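Local structure of MgGH51 (Meripilus giganteus, 6ZPY) at residues P73-L78 with L251-G256. The protein is a fungal GH51 alpha-L-arabinofuranosidase, which probably hydrolyses terminal alpha-L-arabinofuranosyl residues from arabinose-containing plant cell-wall polysaccharides. Numbering follows the deposited sequence.
Sequences PVSNAL and LLDRPG
Ser-75 and Leu-252 make the direct hydrogen bond between the two loops: in the conformer modelled here, one of two, Ser-75 OG donates to Leu-252 O at 2.6 Å. The hydroxyl approaches with a C=O...OG angle of 145° and lies 24° off the carbonyl plane; a chi1 of 66° places OG between the backbone N and carbonyl carbon. In this conformer OG also weakly accepts Leu-78 N at 3.2 Å, tying the serine back into its own turn. A second polar link runs through a water that donates to Ala-77 O and to Pro-255 O. Beside it, Pro-255 CA points a C-H at Ala-77 O (3.5 Å). This is where two parts of the enzyme meet: 73-78 joins strands 64-69 and 80-85 of the beta-sandwich, while 251-256 leads into strand 257-258 on the side of the catalytic (beta/alpha)8 barrel. Van der Waals contacts fill in around the polar ones. Ala-77 CB sits 3.4 Å from Leu-252 O, over the 253-254 peptide, and also meets Pro-255 CD. Val-74 and Leu-252 cross at about a right angle, both valine methyls touching CD2, with Phe-117 of strand 112-119 against both residues. Leu-78 packs CG and CD1 against Leu-252 O, each at 3.7 Å, and CD2 on Arg-254 O (3.8 Å); cutting it back to alanine would probably open a gap beneath Leu-252 O and beside Met-194.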
loop_
_atom_site.group_PDB
_atom_site.type_symbol
_atom_site.label_atom_id
_atom_site.label_comp_id
_atom_site.label_asym_id
_atom_site.label_seq_id
_atom_site.Cartn_x
_atom_site.Cartn_y
_atom_site.Cartn_z
ATOM N N PRO A 73 -3.763 6.856 -32.245
ATOM C CA PRO A 73 -3.567 6.077 -31.029
ATOM C C PRO A 73 -4.834 5.356 -30.560
ATOM O O PRO A 73 -5.952 5.651 -30.985
ATOM C CB PRO A 73 -3.102 7.148 -30.029
ATOM C CG PRO A 73 -3.907 8.370 -30.473
ATOM C CD PRO A 73 -3.875 8.316 -31.986
ATOM N N VAL A 74 -4.595 4.408 -29.669
ATOM C CA VAL A 74 -5.679 3.552 -29.167
ATOM C C VAL A 74 -6.686 4.429 -28.414
ATOM O O VAL A 74 -7.823 4.047 -28.309
ATOM C CB VAL A 74 -5.126 2.386 -28.352
ATOM C CG1 VAL A 74 -4.576 2.836 -27.007
ATOM C CG2 VAL A 74 -6.168 1.306 -28.214
ATOM N N SER A 75 -6.192 5.463 -27.774
ATOM C CA SER A 75 -7.035 6.453 -27.059
ATOM C C SER A 75 -6.223 7.732 -26.892
ATOM O O SER A 75 -5.022 7.698 -27.043
ATOM C CB SER A 75 -7.444 5.924 -25.732
ATOM O OG SER A 75 -6.308 5.788 -24.900
ATOM N N ASN A 76 -6.880 8.793 -26.481
ATOM C CA ASN A 76 -6.176 10.069 -26.193
ATOM C C ASN A 76 -5.241 9.916 -25.000
ATOM O O ASN A 76 -4.157 10.548 -24.962
ATOM C CB ASN A 76 -7.180 11.194 -25.940
ATOM C CG ASN A 76 -7.761 11.705 -27.227
ATOM O OD1 ASN A 76 -7.357 11.299 -28.301
ATOM N ND2 ASN A 76 -8.744 12.560 -27.130
ATOM N N ALA A 77 -5.634 9.100 -24.024
ATOM C CA ALA A 77 -4.839 8.880 -22.797
ATOM C C ALA A 77 -3.580 8.056 -23.057
ATOM O O ALA A 77 -2.695 8.115 -22.242
ATOM C CB ALA A 77 -5.696 8.205 -21.755
ATOM N N LEU A 78 -3.589 7.268 -24.123
ATOM C CA LEU A 78 -2.471 6.364 -24.451
ATOM C C LEU A 78 -1.954 6.679 -25.855
ATOM O O LEU A 78 -2.210 5.958 -26.813
ATOM C CB LEU A 78 -2.979 4.936 -24.329
ATOM C CG LEU A 78 -3.404 4.510 -22.930
ATOM C CD1 LEU A 78 -3.890 3.082 -22.952
ATOM C CD2 LEU A 78 -2.275 4.687 -21.936
ATOM N N LEU A 251 -9.277 1.317 -18.567
ATOM C CA LEU A 251 -7.802 1.466 -18.573
ATOM C C LEU A 251 -7.369 2.244 -19.824
ATOM O O LEU A 251 -6.379 2.940 -19.767
ATOM C CB LEU A 251 -7.120 0.126 -18.506
ATOM C CG LEU A 251 -7.423 -0.715 -17.269
ATOM C CD1 LEU A 251 -6.571 -1.976 -17.357
ATOM C CD2 LEU A 251 -7.115 0.047 -16.002
ATOM N N LEU A 252 -8.122 2.176 -20.917
ATOM C CA LEU A 252 -7.752 2.971 -22.121
ATOM C C LEU A 252 -7.683 4.432 -21.796
ATOM O O LEU A 252 -6.980 5.148 -22.485
ATOM C CB LEU A 252 -8.735 2.803 -23.269
ATOM C CG LEU A 252 -8.669 1.466 -23.995
ATOM C CD1 LEU A 252 -9.786 1.384 -25.034
ATOM C CD2 LEU A 252 -7.292 1.288 -24.633
ATOM N N ASP A 253 -8.430 4.873 -20.789
ATOM C CA ASP A 253 -8.617 6.320 -20.577
ATOM C C ASP A 253 -7.824 6.799 -19.380
ATOM O O ASP A 253 -7.987 7.958 -18.982
ATOM C CB ASP A 253 -10.097 6.601 -20.481
ATOM C CG ASP A 253 -10.824 6.328 -21.789
ATOM O OD1 ASP A 253 -10.231 6.616 -22.866
ATOM O OD2 ASP A 253 -11.974 5.871 -21.722
ATOM N N ARG A 254 -6.933 5.986 -18.854
ATOM C CA ARG A 254 -6.091 6.379 -17.710
ATOM C C ARG A 254 -4.719 6.726 -18.229
ATOM O O ARG A 254 -3.986 5.839 -18.701
ATOM C CB ARG A 254 -6.024 5.264 -16.672
ATOM C CG ARG A 254 -7.393 4.873 -16.135
ATOM C CD ARG A 254 -7.238 3.915 -14.981
ATOM N NE ARG A 254 -8.540 3.330 -14.634
ATOM C CZ ARG A 254 -8.702 2.468 -13.651
ATOM N NH1 ARG A 254 -7.716 2.240 -12.793
ATOM N NH2 ARG A 254 -9.879 1.893 -13.505
ATOM N N PRO A 255 -4.310 8.016 -18.193
ATOM C CA PRO A 255 -3.053 8.395 -18.821
ATOM C C PRO A 255 -1.801 8.012 -18.051
ATOM O O PRO A 255 -0.709 8.025 -18.604
ATOM C CB PRO A 255 -3.137 9.918 -18.930
ATOM C CG PRO A 255 -4.059 10.268 -17.792
ATOM C CD PRO A 255 -5.134 9.186 -17.786
ATOM N N GLY A 256 -1.963 7.680 -16.776
ATOM C CA GLY A 256 -0.813 7.457 -15.921
ATOM C C GLY A 256 -0.181 8.778 -15.557
ATOM O O GLY A 256 -0.570 9.836 -16.096
HETATM O O HOH W 1 -0.478 8.917 -21.158
#